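Local coordinates for protein aspartate-semialdehyde dehydrogenase (Cryptococcus neoformans var. neoformans JEC21, PDB 5CEF) that catalyses the NADPH-dependent reductive dephosphorylation of 4-phospho-L-aspartate to its semialdehyde, a shared step on the way to methionine and threonine, at residues 116-121 against 213-218; 123-128 against 152-157; 172-177 against 274-279; 261-266 against 336-341. One frame throughout, in Å; residues are numbered along the deposited sequence.

Contact 1: 116-121 against 213-218; sequences NYRRDP and EDKIEW
A surface contact built on arginine-aromatic stacking joins Arg-119, in the loop between strands 109-112 and 125-126, to Trp-218 and Asp-214 on helix 212-224. The guanidinium of Arg-119 lies flat on the indole, the two planes only 4° apart, and its CZ stands 4.0 Å from the centroid of the five-membered ring of Trp-218, a cation-pi contact over the face. Further back along the same side chain, CD of Arg-119 sits 3.7 Å from the centroid of the six-membered ring of Trp-218, a CH-pi contact almost on the ring normal. This reach depends on a chain extended from CG to NE (chi2 -160°, chi3 178°), which runs across the whole bicycle.

At its far end NH2 of Arg-119 makes a salt bridge with OD2 of Asp-214 (3.0 Å). The bond is bent, and the carboxylate oxygen is met from above its plane. A water completes a second path, accepting from Arg-119 NH1 at the guanidinium edge and donating to Asp-214 OD1 at 2.6 Å. Alongside, the more buried Arg-118 brings NH1 to 3.6 Å from CD of Lys-215, while Lys-222 binds the carbonyl oxygen of Arg-118. Both arginines sit in a type I beta turn, 117-120; the result is a cation-pi stack closed by a salt bridge, linking the NAD-binding Rossmann region to the dimerisation region.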
loop_
_atom_site.group_PDB
_atom_site.type_symbol
_atom_site.label_atom_id
_atom_site.label_comp_id
_atom_site.label_asym_id
_atom_site.label_seq_id
_atom_site.Cartn_x
_atom_site.Cartn_y
_atom_site.Cartn_z
ATOM N N ASN A 116 19.844 -22.328 -15.352
ATOM C CA ASN A 116 20.225 -23.569 -16.023
ATOM C C ASN A 116 21.654 -24.092 -15.715
ATOM O O ASN A 116 21.830 -25.275 -15.490
ATOM C CB ASN A 116 20.042 -23.396 -17.526
ATOM C CG ASN A 116 18.636 -22.859 -17.919
ATOM O OD1 ASN A 116 18.274 -21.736 -17.609
ATOM N ND2 ASN A 116 17.871 -23.671 -18.632
ATOM N N TYR A 117 22.651 -23.190 -15.636
ATOM C CA TYR A 117 24.057 -23.572 -15.437
ATOM C C TYR A 117 24.637 -23.343 -14.014
ATOM O O TYR A 117 25.813 -23.576 -13.774
ATOM C CB TYR A 117 24.921 -22.882 -16.504
ATOM C CG TYR A 117 24.742 -23.545 -17.842
ATOM C CD1 TYR A 117 25.373 -24.748 -18.114
ATOM C CD2 TYR A 117 23.870 -23.025 -18.801
ATOM C CE1 TYR A 117 25.174 -25.394 -19.318
ATOM C CE2 TYR A 117 23.667 -23.668 -20.009
ATOM C CZ TYR A 117 24.318 -24.848 -20.254
ATOM O OH TYR A 117 24.141 -25.495 -21.448
ATOM N N ARG A 118 23.814 -22.918 -13.077
ATOM C CA ARG A 118 24.275 -22.519 -11.762
ATOM C C ARG A 118 24.900 -23.612 -10.968
ATOM O O ARG A 118 25.828 -23.349 -10.195
ATOM C CB ARG A 118 23.102 -21.952 -10.959
ATOM C CG ARG A 118 22.658 -20.604 -11.491
ATOM C CD ARG A 118 21.625 -19.926 -10.627
ATOM N NE ARG A 118 21.338 -18.590 -11.156
ATOM C CZ ARG A 118 20.519 -17.710 -10.602
ATOM N NH1 ARG A 118 19.901 -18.042 -9.500
ATOM N NH2 ARG A 118 20.331 -16.502 -11.149
ATOM N N ARG A 119 24.366 -24.821 -11.108
ATOM C CA ARG A 119 24.886 -25.967 -10.394
ATOM C C ARG A 119 25.818 -26.833 -11.251
ATOM O O ARG A 119 26.322 -27.861 -10.774
ATOM C CB ARG A 119 23.736 -26.811 -9.863
ATOM C CG ARG A 119 22.697 -25.977 -9.138
ATOM C CD ARG A 119 21.827 -26.779 -8.206
ATOM N NE ARG A 119 20.902 -25.875 -7.544
ATOM C CZ ARG A 119 20.049 -26.222 -6.583
ATOM N NH1 ARG A 119 19.977 -27.478 -6.165
ATOM N NH2 ARG A 119 19.241 -25.285 -6.039
ATOM N N ASP A 120 26.087 -26.415 -12.485
ATOM C CA ASP A 120 26.984 -27.172 -13.363
ATOM C C ASP A 120 28.383 -27.170 -12.732
ATOM O O ASP A 120 28.891 -26.130 -12.330
ATOM C CB ASP A 120 27.014 -26.537 -14.741
ATOM C CG ASP A 120 27.823 -27.323 -15.728
ATOM O OD1 ASP A 120 29.058 -27.447 -15.564
ATOM O OD2 ASP A 120 27.224 -27.726 -16.731
ATOM N N PRO A 121 29.006 -28.342 -12.622
ATOM C CA PRO A 121 30.268 -28.407 -11.842
ATOM C C PRO A 121 31.477 -27.742 -12.497
ATOM O O PRO A 121 32.517 -27.677 -11.877
ATOM C CB PRO A 121 30.516 -29.917 -11.652
ATOM C CG PRO A 121 29.652 -30.593 -12.694
ATOM C CD PRO A 121 28.510 -29.670 -13.033
ATOM N N GLU A 213 13.912 -20.259 -1.943
ATOM C CA GLU A 213 14.532 -20.848 -0.787
ATOM C C GLU A 213 15.597 -21.842 -1.224
ATOM O O GLU A 213 16.704 -21.884 -0.677
ATOM C CB GLU A 213 13.483 -21.526 0.080
ATOM C CG GLU A 213 12.598 -20.494 0.720
ATOM C CD GLU A 213 11.272 -21.033 1.227
ATOM O OE1 GLU A 213 11.131 -22.252 1.444
ATOM O OE2 GLU A 213 10.386 -20.174 1.476
ATOM N N ASP A 214 15.233 -22.677 -2.176
ATOM C CA ASP A 214 16.093 -23.731 -2.586
ATOM C C ASP A 214 17.385 -23.161 -3.168
ATOM O O ASP A 214 18.479 -23.671 -2.898
ATOM C CB ASP A 214 15.357 -24.614 -3.579
ATOM C CG ASP A 214 16.207 -25.751 -4.025
ATOM O OD1 ASP A 214 16.716 -26.497 -3.153
ATOM O OD2 ASP A 214 16.441 -25.863 -5.236
ATOM N N LYS A 215 17.264 -22.077 -3.917
ATOM C CA LYS A 215 18.438 -21.392 -4.425
ATOM C C LYS A 215 19.332 -20.880 -3.304
ATOM O O LYS A 215 20.492 -21.203 -3.276
ATOM C CB LYS A 215 18.043 -20.194 -5.265
ATOM C CG LYS A 215 17.505 -20.527 -6.644
ATOM C CD LYS A 215 17.275 -19.247 -7.434
ATOM C CE LYS A 215 16.708 -19.510 -8.816
ATOM N NZ LYS A 215 15.239 -19.697 -8.803
ATOM N N ILE A 216 18.784 -20.127 -2.357
ATOM C CA ILE A 216 19.565 -19.649 -1.247
ATOM C C ILE A 216 20.256 -20.780 -0.502
ATOM O O ILE A 216 21.409 -20.656 -0.143
ATOM C CB ILE A 216 18.731 -18.783 -0.245
ATOM C CG1 ILE A 216 18.343 -17.442 -0.884
ATOM C CG2 ILE A 216 19.528 -18.442 1.006
ATOM C CD1 ILE A 216 17.220 -16.697 -0.172
ATOM N N GLU A 217 19.550 -21.868 -0.280
ATOM C CA GLU A 217 20.055 -22.993 0.537
ATOM C C GLU A 217 21.180 -23.753 -0.122
ATOM O O GLU A 217 22.150 -24.118 0.520
ATOM C CB GLU A 217 18.906 -23.948 0.914
ATOM C CG GLU A 217 17.972 -23.327 1.953
ATOM C CD GLU A 217 16.726 -24.133 2.280
ATOM O OE1 GLU A 217 16.573 -25.225 1.716
ATOM O OE2 GLU A 217 15.941 -23.684 3.122
ATOM N N TRP A 218 21.105 -23.916 -1.423
ATOM C CA TRP A 218 22.136 -24.639 -2.127
ATOM C C TRP A 218 23.268 -23.701 -2.498
ATOM O O TRP A 218 24.459 -24.013 -2.309
ATOM C CB TRP A 218 21.545 -25.273 -3.392
ATOM C CG TRP A 218 22.453 -26.289 -3.930
ATOM C CD1 TRP A 218 22.514 -27.600 -3.576
ATOM C CD2 TRP A 218 23.510 -26.072 -4.876
ATOM N NE1 TRP A 218 23.506 -28.226 -4.289
ATOM C CE2 TRP A 218 24.148 -27.308 -5.078
ATOM C CE3 TRP A 218 23.954 -24.961 -5.588
ATOM C CZ2 TRP A 218 25.196 -27.465 -5.977
ATOM C CZ3 TRP A 218 25.001 -25.113 -6.454
ATOM C CH2 TRP A 218 25.609 -26.358 -6.653
HETATM O O HOH W 1 17.597 -28.536 -4.413
#

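Contact 2: 123-128 against 152-157; sequences CPLIVP and IVTNAN
Thr-154 and Pro-124 meet through a doubly used carbonyl: O of Pro-124 accepts from N of Thr-154 at 3.0 Å and also from OG1 of Thr-154 at 3.2 Å. The hydroxyl gets there because chi1 of 55° tucks OG1 between its own backbone N and carbonyl carbon, and it approaches tilted 27° from the carbonyl plane. One step on, N of Ile-126 binds O of Thr-154 (3.0 Å), and Leu-125 pairs with Thr-154 in parallel register.

In Leu-125, chi1 and chi2 (166° and 58°) together bring CD1 to 3.4 Å from OG1 of Thr-154 and 3.9 Å from CB of Ala-156. That same methyl of Ala-156 receives CG2 of Val-127. On the other face, Ile-126 directs CD1 to CG1 of Val-153, while CG2 of Val-153 meets the ring carbon CG of Pro-124, the two side chains crossing at about a right angle. The amide of Asn-155 has its partner elsewhere, in Asn-113.

The short, weakly bonded strand 125-126 is outermost at this edge of the parallel Rossmann sheet, in a beta-alpha-beta unit with helix 138-145 and strand 151-155. Chemically, two backbone bonds and one hydroxyl bond satisfy buried polar atoms, and aliphatic groups pack around them.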
loop_
_atom_site.group_PDB
_atom_site.type_symbol
_atom_site.label_atom_id
_atom_site.label_comp_id
_atom_site.label_asym_id
_atom_site.label_seq_id
_atom_site.Cartn_x
_atom_site.Cartn_y
_atom_site.Cartn_z
ATOM N N CYS A 123 30.944 -24.562 -14.122
ATOM C CA CYS A 123 30.521 -23.208 -14.346
ATOM C C CYS A 123 30.462 -22.450 -13.027
ATOM O O CYS A 123 29.684 -22.800 -12.152
ATOM C CB CYS A 123 29.141 -23.201 -14.998
ATOM S SG CYS A 123 29.091 -23.991 -16.621
ATOM N N PRO A 124 31.265 -21.395 -12.891
ATOM C CA PRO A 124 31.212 -20.583 -11.681
ATOM C C PRO A 124 29.889 -19.864 -11.522
ATOM O O PRO A 124 29.268 -19.480 -12.512
ATOM C CB PRO A 124 32.314 -19.544 -11.890
ATOM C CG PRO A 124 33.116 -20.014 -13.044
ATOM C CD PRO A 124 32.189 -20.819 -13.886
ATOM N N LEU A 125 29.459 -19.735 -10.275
ATOM C CA LEU A 125 28.284 -18.987 -9.900
ATOM C C LEU A 125 28.774 -17.854 -9.017
ATOM O O LEU A 125 29.105 -18.059 -7.848
ATOM C CB LEU A 125 27.343 -19.877 -9.115
ATOM C CG LEU A 125 26.203 -19.183 -8.362
ATOM C CD1 LEU A 125 25.330 -18.385 -9.321
ATOM C CD2 LEU A 125 25.369 -20.217 -7.643
ATOM N N ILE A 126 28.891 -16.667 -9.592
ATOM C CA ILE A 126 29.644 -15.603 -8.974
ATOM C C ILE A 126 28.778 -14.434 -8.532
ATOM O O ILE A 126 28.010 -13.881 -9.301
ATOM C CB ILE A 126 30.746 -15.120 -9.911
ATOM C CG1 ILE A 126 31.767 -16.242 -10.110
ATOM C CG2 ILE A 126 31.431 -13.896 -9.324
ATOM C CD1 ILE A 126 32.799 -16.001 -11.203
ATOM N N VAL A 127 28.891 -14.104 -7.264
ATOM C CA VAL A 127 28.488 -12.815 -6.726
ATOM C C VAL A 127 29.731 -11.966 -6.762
ATOM O O VAL A 127 30.698 -12.256 -6.066
ATOM C CB VAL A 127 28.019 -12.937 -5.265
ATOM C CG1 VAL A 127 27.783 -11.566 -4.632
ATOM C CG2 VAL A 127 26.767 -13.791 -5.243
ATOM N N PRO A 128 29.728 -10.933 -7.600
ATOM C CA PRO A 128 30.973 -10.187 -7.858
ATOM C C PRO A 128 31.642 -9.601 -6.625
ATOM O O PRO A 128 32.855 -9.407 -6.645
ATOM C CB PRO A 128 30.530 -9.059 -8.806
ATOM C CG PRO A 128 29.019 -9.028 -8.728
ATOM C CD PRO A 128 28.615 -10.441 -8.429
ATOM N N ILE A 152 30.809 -20.317 -19.880
ATOM C CA ILE A 152 29.656 -19.778 -19.189
ATOM C C ILE A 152 29.971 -19.477 -17.725
ATOM O O ILE A 152 30.608 -20.288 -17.030
ATOM C CB ILE A 152 28.458 -20.756 -19.251
ATOM C CG1 ILE A 152 27.823 -20.689 -20.625
ATOM C CG2 ILE A 152 27.411 -20.387 -18.228
ATOM C CD1 ILE A 152 26.885 -21.838 -20.932
ATOM N N VAL A 153 29.526 -18.296 -17.280
ATOM C CA VAL A 153 29.498 -17.920 -15.866
ATOM C C VAL A 153 28.109 -17.478 -15.562
ATOM O O VAL A 153 27.483 -16.784 -16.369
ATOM C CB VAL A 153 30.432 -16.746 -15.562
ATOM C CG1 VAL A 153 30.156 -16.213 -14.182
ATOM C CG2 VAL A 153 31.873 -17.177 -15.665
ATOM N N THR A 154 27.584 -17.905 -14.427
ATOM C CA THR A 154 26.266 -17.484 -14.028
ATOM C C THR A 154 26.361 -16.515 -12.871
ATOM O O THR A 154 27.174 -16.659 -11.991
ATOM C CB THR A 154 25.375 -18.641 -13.588
ATOM O OG1 THR A 154 26.037 -19.367 -12.548
ATOM C CG2 THR A 154 25.087 -19.548 -14.736
ATOM N N ASN A 155 25.525 -15.494 -12.948
ATOM C CA ASN A 155 25.366 -14.468 -11.966
ATOM C C ASN A 155 24.312 -14.940 -10.980
ATOM O O ASN A 155 23.361 -15.579 -11.405
ATOM C CB ASN A 155 24.869 -13.255 -12.735
ATOM C CG ASN A 155 24.702 -12.054 -11.864
ATOM O OD1 ASN A 155 25.538 -11.777 -11.012
ATOM N ND2 ASN A 155 23.573 -11.376 -12.017
ATOM N N ALA A 156 24.477 -14.712 -9.681
ATOM C CA ALA A 156 23.413 -15.076 -8.739
ATOM C C ALA A 156 22.325 -13.974 -8.657
ATOM O O ALA A 156 22.562 -12.813 -9.012
ATOM C CB ALA A 156 23.974 -15.321 -7.362
ATOM N N ASN A 157 21.139 -14.333 -8.193
ATOM C CA ASN A 157 20.045 -13.352 -8.083
ATOM C C ASN A 157 20.208 -12.363 -6.913
ATOM O O ASN A 157 21.163 -12.479 -6.109
ATOM C CB ASN A 157 18.703 -14.079 -7.985
ATOM C CG ASN A 157 18.497 -14.814 -6.641
ATOM O OD1 ASN A 157 19.238 -14.642 -5.657
ATOM N ND2 ASN A 157 17.482 -15.668 -6.616
#

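Contact 3: 172-177 against 274-279; sequences KAFGPL and AEVENA
Phe-174 and Ala-173, the last residues of helix 158-174, press against Ala-279 on helix 273-282. The methyl CB of Ala-279 is the shared point: CB of Ala-173 touches it at 3.6 Å, and CE2 of Phe-174 reaches it at the same distance. The phenyl ring goes further, passing its CZ to 3.4 Å from O of Glu-275, which lies in the ring plane at the edge. CG2 of Val-276 adds a looser apolar contact with CE2 of Phe-174, at 4.2 Å.

The ring is set partly by its own helix. With CG opposite the carbonyl carbon (chi1 -48°), the phenyl lies beneath the methyl of Ala-173, whose CB stands 3.8 Å above the centre of one face. O of Glu-275 is already engaged by N of Ala-279 within the helix, and the Glu-275 carboxylate turns back to Ser-272 N.

Gly-175, just past the end of helix 158-174, has positive phi, and the chain continues through Pro-176 into strand 177-186. Further out, Pro-271 touches both Phe-174 and Val-276, and Leu-170 packs on Val-276. The two helices meet beside the mixed sheet of the dimerisation region, with Val-276 on Ile-328 of strand 323-330, away from the active and cofactor sites.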
loop_
_atom_site.group_PDB
_atom_site.type_symbol
_atom_site.label_atom_id
_atom_site.label_comp_id
_atom_site.label_asym_id
_atom_site.label_seq_id
_atom_site.Cartn_x
_atom_site.Cartn_y
_atom_site.Cartn_z
ATOM N N LYS A 172 35.361 -13.941 6.115
ATOM C CA LYS A 172 36.684 -13.338 5.971
ATOM C C LYS A 172 37.243 -12.902 7.326
ATOM O O LYS A 172 38.413 -13.077 7.570
ATOM C CB LYS A 172 36.649 -12.106 5.057
ATOM C CG LYS A 172 38.015 -11.682 4.590
ATOM C CD LYS A 172 38.009 -10.317 3.917
ATOM C CE LYS A 172 39.167 -10.165 2.924
ATOM N NZ LYS A 172 39.050 -8.900 2.161
ATOM N N ALA A 173 36.410 -12.337 8.185
ATOM C CA ALA A 173 36.876 -11.825 9.442
ATOM C C ALA A 173 36.923 -12.866 10.549
ATOM O O ALA A 173 37.777 -12.753 11.421
ATOM C CB ALA A 173 36.029 -10.637 9.888
ATOM N N PHE A 174 35.993 -13.828 10.575
ATOM C CA PHE A 174 35.876 -14.745 11.716
ATOM C C PHE A 174 35.931 -16.210 11.383
ATOM O O PHE A 174 35.654 -17.034 12.225
ATOM C CB PHE A 174 34.593 -14.487 12.477
ATOM C CG PHE A 174 34.364 -13.042 12.785
ATOM C CD1 PHE A 174 35.192 -12.371 13.660
ATOM C CD2 PHE A 174 33.303 -12.358 12.199
ATOM C CE1 PHE A 174 34.968 -11.025 13.940
ATOM C CE2 PHE A 174 33.071 -11.021 12.472
ATOM C CZ PHE A 174 33.907 -10.344 13.345
ATOM N N GLY A 175 36.266 -16.543 10.143
ATOM C CA GLY A 175 36.311 -17.947 9.744
ATOM C C GLY A 175 34.955 -18.536 9.402
ATOM O O GLY A 175 33.945 -17.839 9.403
ATOM N N PRO A 176 34.920 -19.855 9.125
ATOM C CA PRO A 176 33.734 -20.404 8.494
ATOM C C PRO A 176 32.518 -20.412 9.370
ATOM O O PRO A 176 32.603 -20.429 10.590
ATOM C CB PRO A 176 34.146 -21.853 8.122
ATOM C CG PRO A 176 35.471 -22.112 8.752
ATOM C CD PRO A 176 36.078 -20.784 9.068
ATOM N N LEU A 177 31.365 -20.385 8.719
ATOM C CA LEU A 177 30.084 -20.421 9.391
ATOM C C LEU A 177 29.608 -21.849 9.506
ATOM O O LEU A 177 29.815 -22.664 8.607
ATOM C CB LEU A 177 29.059 -19.569 8.629
ATOM C CG LEU A 177 29.479 -18.127 8.351
ATOM C CD1 LEU A 177 28.385 -17.381 7.614
ATOM C CD2 LEU A 177 29.841 -17.400 9.636
ATOM N N ALA A 274 30.475 -5.466 18.535
ATOM C CA ALA A 274 31.335 -4.396 18.006
ATOM C C ALA A 274 32.258 -4.969 16.963
ATOM O O ALA A 274 32.486 -4.352 15.939
ATOM C CB ALA A 274 32.132 -3.702 19.127
ATOM N N GLU A 275 32.776 -6.160 17.220
ATOM C CA GLU A 275 33.664 -6.799 16.271
ATOM C C GLU A 275 32.944 -7.100 14.984
ATOM O O GLU A 275 33.544 -7.017 13.905
ATOM C CB GLU A 275 34.268 -8.068 16.865
ATOM C CG GLU A 275 35.281 -7.778 17.978
ATOM C CD GLU A 275 35.746 -9.020 18.727
ATOM O OE1 GLU A 275 34.948 -9.946 18.997
ATOM O OE2 GLU A 275 36.935 -9.073 19.061
ATOM N N VAL A 276 31.649 -7.426 15.085
ATOM C CA VAL A 276 30.858 -7.739 13.903
ATOM C C VAL A 276 30.587 -6.465 13.110
ATOM O O VAL A 276 30.737 -6.451 11.886
ATOM C CB VAL A 276 29.550 -8.483 14.236
ATOM C CG1 VAL A 276 28.692 -8.624 12.988
ATOM C CG2 VAL A 276 29.830 -9.872 14.799
ATOM N N GLU A 277 30.210 -5.398 13.800
ATOM C CA GLU A 277 30.068 -4.103 13.151
ATOM C C GLU A 277 31.313 -3.715 12.355
ATOM O O GLU A 277 31.220 -3.298 11.199
ATOM C CB GLU A 277 29.723 -3.040 14.188
ATOM C CG GLU A 277 28.313 -3.233 14.772
ATOM C CD GLU A 277 27.954 -2.253 15.881
ATOM O OE1 GLU A 277 28.826 -1.844 16.688
ATOM O OE2 GLU A 277 26.766 -1.928 15.972
ATOM N N ASN A 278 32.491 -3.895 12.950
ATOM C CA ASN A 278 33.742 -3.570 12.254
ATOM C C ASN A 278 34.005 -4.434 11.088
ATOM O O ASN A 278 34.412 -3.933 10.056
ATOM C CB ASN A 278 34.943 -3.593 13.184
ATOM C CG ASN A 278 34.831 -2.524 14.220
ATOM O OD1 ASN A 278 34.255 -1.452 13.959
ATOM N ND2 ASN A 278 35.311 -2.810 15.419
ATOM N N ALA A 279 33.746 -5.720 11.228
ATOM C CA ALA A 279 33.915 -6.625 10.105
ATOM C C ALA A 279 33.102 -6.163 8.873
ATOM O O ALA A 279 33.598 -6.216 7.738
ATOM C CB ALA A 279 33.544 -8.046 10.508
#

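Contact 4: 261-266 against 336-341; sequences VSVKFA and IKFVCL
Val-261 and Phe-338 form one rung of an antiparallel pair of strands, 257-265 and 336-342, neighbours in the mixed sheet of the dimerisation region. Four backbone hydrogen bonds carry the pairing, in two rings. N of Val-261 donates to O of Phe-338 at 2.9 Å, and N of Phe-338 returns the bond to O of Val-261; N of Val-263 and O of Ile-336 meet at 2.8 Å, with Ile-336 N to Val-263 O as the reciprocal bond. Between these hydrogen-bonded pairs lies the non-hydrogen-bonded pair Ser-262 and Lys-337, where the CA atoms come closer together.

Apolar contacts gather on the face that carries Val-261, Val-263 and Phe-338. The Phe-338 ring, placed by a chi1 of 61° that holds CG between the backbone N and the carbonyl carbon, takes Val-261 over one face: CB of Val-261 lies 3.9 Å from the ring centroid, offset toward the rim, as a CH-pi contact. Val-263 CG2 approaches the same ring more obliquely, and the edge of the Phe-265 ring meets Ile-336 CB. Leu-167 of helix 158-174 touches Val-263 on this face.

Polar reach goes the other way. Lys-337 is extended beyond CG and carries NZ to a second subunit, where it binds O of Ala-246 and Ser-245 OG and makes a salt bridge with Glu-217. On this Ser-262/Lys-337 face the strands also meet in a van der Waals contact, OG of Ser-262 lying 3.6 Å from CB of Lys-337.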
loop_
_atom_site.group_PDB
_atom_site.type_symbol
_atom_site.label_atom_id
_atom_site.label_comp_id
_atom_site.label_asym_id
_atom_site.label_seq_id
_atom_site.Cartn_x
_atom_site.Cartn_y
_atom_site.Cartn_z
ATOM N N VAL A 261 18.466 -12.426 9.596
ATOM C CA VAL A 261 19.454 -13.476 9.546
ATOM C C VAL A 261 19.961 -13.822 10.933
ATOM O O VAL A 261 20.289 -12.927 11.710
ATOM C CB VAL A 261 20.643 -13.055 8.655
ATOM C CG1 VAL A 261 21.650 -14.189 8.476
ATOM C CG2 VAL A 261 20.154 -12.646 7.273
ATOM N N SER A 262 20.030 -15.112 11.245
ATOM C CA SER A 262 20.738 -15.575 12.458
ATOM C C SER A 262 21.924 -16.463 12.068
ATOM O O SER A 262 21.812 -17.284 11.180
ATOM C CB SER A 262 19.805 -16.340 13.386
ATOM O OG SER A 262 18.680 -15.531 13.746
ATOM N N VAL A 263 23.052 -16.275 12.731
ATOM C CA VAL A 263 24.272 -16.944 12.358
ATOM C C VAL A 263 24.941 -17.587 13.547
ATOM O O VAL A 263 25.055 -16.982 14.610
ATOM C CB VAL A 263 25.263 -15.961 11.732
ATOM C CG1 VAL A 263 26.569 -16.659 11.389
ATOM C CG2 VAL A 263 24.701 -15.376 10.455
ATOM N N LYS A 264 25.410 -18.815 13.340
ATOM C CA LYS A 264 26.288 -19.493 14.258
ATOM C C LYS A 264 27.647 -19.690 13.631
ATOM O O LYS A 264 27.736 -20.315 12.582
ATOM C CB LYS A 264 25.714 -20.861 14.597
ATOM C CG LYS A 264 26.661 -21.751 15.378
ATOM C CD LYS A 264 26.275 -21.837 16.844
ATOM C CE LYS A 264 27.489 -21.837 17.786
ATOM N NZ LYS A 264 27.214 -21.095 19.070
ATOM N N PHE A 265 28.704 -19.231 14.311
ATOM C CA PHE A 265 30.061 -19.390 13.820
ATOM C C PHE A 265 30.619 -20.762 14.175
ATOM O O PHE A 265 30.254 -21.311 15.206
ATOM C CB PHE A 265 30.958 -18.308 14.397
ATOM C CG PHE A 265 30.549 -16.943 14.022
ATOM C CD1 PHE A 265 30.953 -16.394 12.831
ATOM C CD2 PHE A 265 29.731 -16.212 14.848
ATOM C CE1 PHE A 265 30.544 -15.121 12.450
ATOM C CE2 PHE A 265 29.327 -14.946 14.484
ATOM C CZ PHE A 265 29.743 -14.387 13.287
ATOM N N ALA A 266 31.523 -21.287 13.340
ATOM C CA ALA A 266 32.212 -22.545 13.664
ATOM C C ALA A 266 33.183 -22.376 14.840
ATOM O O ALA A 266 33.372 -23.300 15.651
ATOM C CB ALA A 266 32.961 -23.087 12.457
ATOM N N ILE A 336 24.900 -14.591 16.561
ATOM C CA ILE A 336 24.634 -13.233 16.178
ATOM C C ILE A 336 23.447 -13.216 15.239
ATOM O O ILE A 336 23.337 -14.077 14.366
ATOM C CB ILE A 336 25.906 -12.628 15.543
ATOM C CG1 ILE A 336 26.831 -12.046 16.629
ATOM C CG2 ILE A 336 25.600 -11.657 14.422
ATOM C CD1 ILE A 336 26.379 -10.766 17.275
ATOM N N LYS A 337 22.582 -12.219 15.396
ATOM C CA LYS A 337 21.529 -11.965 14.400
ATOM C C LYS A 337 21.486 -10.521 13.960
ATOM O O LYS A 337 21.985 -9.625 14.637
ATOM C CB LYS A 337 20.136 -12.439 14.880
ATOM C CG LYS A 337 19.632 -11.783 16.146
ATOM C CD LYS A 337 18.312 -12.406 16.600
ATOM C CE LYS A 337 17.896 -11.851 17.972
ATOM N NZ LYS A 337 16.696 -12.448 18.594
ATOM N N PHE A 338 20.889 -10.300 12.804
ATOM C CA PHE A 338 20.884 -8.965 12.221
ATOM C C PHE A 338 19.868 -8.848 11.112
ATOM O O PHE A 338 19.227 -9.821 10.725
ATOM C CB PHE A 338 22.288 -8.592 11.700
ATOM C CG PHE A 338 22.803 -9.494 10.616
ATOM C CD1 PHE A 338 22.587 -9.206 9.317
ATOM C CD2 PHE A 338 23.540 -10.600 10.907
ATOM C CE1 PHE A 338 23.067 -10.013 8.304
ATOM C CE2 PHE A 338 24.053 -11.403 9.902
ATOM C CZ PHE A 338 23.793 -11.118 8.590
ATOM N N VAL A 339 19.751 -7.646 10.597
ATOM C CA VAL A 339 18.882 -7.351 9.480
ATOM C C VAL A 339 19.745 -6.789 8.345
ATOM O O VAL A 339 20.569 -5.932 8.598
ATOM C CB VAL A 339 17.848 -6.289 9.874
ATOM C CG1 VAL A 339 17.065 -5.844 8.667
ATOM C CG2 VAL A 339 16.921 -6.852 10.927
ATOM N N CYS A 340 19.517 -7.245 7.121
ATOM C CA CYS A 340 20.259 -6.759 5.968
ATOM C C CYS A 340 19.312 -6.257 4.893
ATOM O O CYS A 340 18.150 -6.641 4.853
ATOM C CB CYS A 340 21.161 -7.874 5.394
ATOM S SG CYS A 340 20.364 -9.402 4.850
ATOM N N LEU A 341 19.850 -5.456 4.002
ATOM C CA LEU A 341 19.099 -4.876 2.933
ATOM C C LEU A 341 19.950 -4.834 1.702
ATOM O O LEU A 341 21.092 -4.397 1.756
ATOM C CB LEU A 341 18.715 -3.445 3.285
ATOM C CG LEU A 341 18.079 -2.635 2.150
ATOM C CD1 LEU A 341 16.719 -3.196 1.760
ATOM C CD2 LEU A 341 17.945 -1.184 2.605
#

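In the fold
From the N terminus, the chain first meets contact 1 at 116-121, and that contact closes only at 213-218, tying the Rossmann region to the dimerisation region. Nested within its loop, contact 2 joins 123-128 to 152-157 at the edge of the parallel sheet, and the two touch where Arg-118 packs on Asn-155. Helix 158-174 then leads into contact 3, which opens inside contact 1's loop and crosses it, closing at 274-279. Contact 4 crosses contact 3 in turn, starting at 261-266 and ending at 336-341; Leu-177 packs on Phe-265 between them. Residues of contacts 1 and 4 both touch a second subunit, while contacts 3 and 4 lie within the dimerisation region.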